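Putative uncharacterized protein (Chaetomium thermophilum, PDB 5F5T) is a member of the PRP38 family and is probably required for pre-mRNA splicing in the nucleus as a spliceosome component. Local coordinates at residues R45-S49 against Y50-E54. Sequence-based numbering, arbitrary orientation.
Sequences RIVES and YFWKE
The indole of Trp-52 lies against the backbone of Val-47, at a tight helix-helix junction in which helix 40-48 ends, Ser-49 serves as N-cap and helix 50-55 begins. The evidence for a CH-pi contact is that Val-47 CA sits 3.9 Å from the centroid of the five-membered ring of Trp-52, only 23° off its normal and thus over the face. Val-47 CG1 reaches the same indole farther out, offset toward its rim. Trp-52 CG stands anti to its own backbone N (chi1 177°), which swings the indole back over the end of the preceding helix. There Ile-46 CG2 meets Trp-52 CE3 obliquely at 3.6 Å. Phe-93 of helix 87-98 touches both Ile-46 and Trp-52, which places this side of the junction against that helix.

The Ser-49 side chain bridges the two helices. Its OG accepts from Trp-52 N at 3.2 Å with an N-H...O angle of 155°, the capping bond, and donates its own proton to Ile-46 O. The latter bond arrives in the carbonyl plane, on a lone pair. Ile-46 O also accepts from Ser-49 N at 2.9 Å, so two donors of one residue grip the final turn of the first helix while the hydroxyl ties it to the first turn of the second. The following helical bond runs from Lys-53 N to Ser-49 O, 3.2 Å long.

Lys-53 folds back along the exposed side of the junction. Its aliphatic chain passes Ser-49 O and Glu-48 O, then bends at its last torsion, and the ammonium atom NZ forms a weak hydrogen bond to Val-47 O at 3.4 Å.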
loop_
_atom_site.group_PDB
_atom_site.type_symbol
_atom_site.label_atom_id
_atom_site.label_comp_id
_atom_site.label_asym_id
_atom_site.label_seq_id
_atom_site.Cartn_x
_atom_site.Cartn_y
_atom_site.Cartn_z
ATOM N N ARG A 45 -10.528 19.582 -1.584
ATOM C CA ARG A 45 -10.066 19.790 -0.213
ATOM C C ARG A 45 -8.582 20.140 -0.178
ATOM O O ARG A 45 -8.154 20.990 0.607
ATOM C CB ARG A 45 -10.318 18.546 0.645
ATOM C CG ARG A 45 -11.770 18.100 0.713
ATOM C CD ARG A 45 -12.681 19.227 1.150
ATOM N NE ARG A 45 -12.282 19.769 2.445
ATOM C CZ ARG A 45 -12.398 21.045 2.794
ATOM N NH1 ARG A 45 -12.906 21.925 1.943
ATOM N NH2 ARG A 45 -12.005 21.441 3.998
ATOM N N ILE A 46 -7.807 19.491 -1.043
ATOM C CA ILE A 46 -6.374 19.751 -1.130
ATOM C C ILE A 46 -6.027 21.116 -1.708
ATOM O O ILE A 46 -5.300 21.883 -1.085
ATOM C CB ILE A 46 -5.666 18.679 -1.978
ATOM C CG1 ILE A 46 -5.706 17.332 -1.268
ATOM C CG2 ILE A 46 -4.218 19.058 -2.231
ATOM C CD1 ILE A 46 -5.045 16.252 -2.049
ATOM N N VAL A 47 -6.555 21.431 -2.888
ATOM C CA VAL A 47 -6.139 22.651 -3.578
ATOM C C VAL A 47 -6.596 23.900 -2.829
ATOM O O VAL A 47 -5.980 24.962 -2.936
ATOM C CB VAL A 47 -6.662 22.699 -5.033
ATOM C CG1 VAL A 47 -6.068 21.552 -5.841
ATOM C CG2 VAL A 47 -8.182 22.661 -5.074
ATOM N N GLU A 48 -7.694 23.772 -2.091
ATOM C CA GLU A 48 -8.185 24.841 -1.228
ATOM C C GLU A 48 -7.376 24.973 0.067
ATOM O O GLU A 48 -7.409 26.012 0.723
ATOM C CB GLU A 48 -9.669 24.617 -0.928
ATOM C CG GLU A 48 -10.562 24.872 -2.139
ATOM C CD GLU A 48 -11.923 24.217 -2.028
ATOM O OE1 GLU A 48 -12.120 23.394 -1.109
ATOM O OE2 GLU A 48 -12.799 24.522 -2.866
ATOM N N SER A 49 -6.669 23.908 0.440
ATOM C CA SER A 49 -5.979 23.846 1.729
ATOM C C SER A 49 -4.840 24.853 1.827
ATOM O O SER A 49 -4.214 25.209 0.827
ATOM C CB SER A 49 -5.425 22.445 1.993
ATOM O OG SER A 49 -4.267 22.203 1.211
ATOM N N TYR A 50 -4.585 25.302 3.050
ATOM C CA TYR A 50 -3.508 26.237 3.339
ATOM C C TYR A 50 -2.133 25.662 3.004
ATOM O O TYR A 50 -1.267 26.358 2.477
ATOM C CB TYR A 50 -3.562 26.630 4.812
ATOM C CG TYR A 50 -2.458 27.553 5.260
ATOM C CD1 TYR A 50 -2.551 28.920 5.048
ATOM C CD2 TYR A 50 -1.338 27.064 5.921
ATOM C CE1 TYR A 50 -1.557 29.776 5.466
ATOM C CE2 TYR A 50 -0.335 27.915 6.343
ATOM C CZ TYR A 50 -0.452 29.271 6.113
ATOM O OH TYR A 50 0.539 30.130 6.529
ATOM N N PHE A 51 -1.931 24.390 3.328
ATOM C CA PHE A 51 -0.642 23.758 3.096
ATOM C C PHE A 51 -0.306 23.717 1.613
ATOM O O PHE A 51 0.837 23.920 1.221
ATOM C CB PHE A 51 -0.612 22.345 3.667
ATOM C CG PHE A 51 0.684 21.641 3.430
ATOM C CD1 PHE A 51 1.779 21.898 4.238
ATOM C CD2 PHE A 51 0.819 20.735 2.388
ATOM C CE1 PHE A 51 2.984 21.257 4.022
ATOM C CE2 PHE A 51 2.024 20.090 2.166
ATOM C CZ PHE A 51 3.107 20.351 2.986
ATOM N N TRP A 52 -1.305 23.435 0.790
ATOM C CA TRP A 52 -1.105 23.403 -0.651
ATOM C C TRP A 52 -0.723 24.794 -1.158
ATOM O O TRP A 52 0.224 24.950 -1.927
ATOM C CB TRP A 52 -2.367 22.897 -1.347
ATOM C CG TRP A 52 -2.292 22.905 -2.832
ATOM C CD1 TRP A 52 -2.732 23.891 -3.667
ATOM C CD2 TRP A 52 -1.776 21.866 -3.674
ATOM N NE1 TRP A 52 -2.507 23.538 -4.975
ATOM C CE2 TRP A 52 -1.924 22.298 -5.007
ATOM C CE3 TRP A 52 -1.201 20.616 -3.430
ATOM C CZ2 TRP A 52 -1.515 21.527 -6.092
ATOM C CZ3 TRP A 52 -0.796 19.849 -4.510
ATOM C CH2 TRP A 52 -0.954 20.307 -5.824
ATOM N N LYS A 53 -1.463 25.802 -0.707
ATOM C CA LYS A 53 -1.266 27.178 -1.153
ATOM C C LYS A 53 0.068 27.778 -0.708
ATOM O O LYS A 53 0.643 28.601 -1.419
ATOM C CB LYS A 53 -2.416 28.057 -0.656
ATOM C CG LYS A 53 -3.751 27.765 -1.327
ATOM C CD LYS A 53 -4.826 28.727 -0.842
ATOM C CE LYS A 53 -6.209 28.288 -1.297
ATOM N NZ LYS A 53 -6.365 28.381 -2.777
ATOM N N GLU A 54 0.554 27.382 0.464
ATOM C CA GLU A 54 1.751 28.004 1.032
ATOM C C GLU A 54 3.023 27.166 0.915
ATOM O O GLU A 54 4.126 27.698 1.017
ATOM C CB GLU A 54 1.516 28.334 2.509
ATOM C CG GLU A 54 0.557 29.480 2.745
ATOM C CD GLU A 54 1.169 30.819 2.400
ATOM O OE1 GLU A 54 2.399 30.966 2.565
ATOM O OE2 GLU A 54 0.423 31.725 1.972
#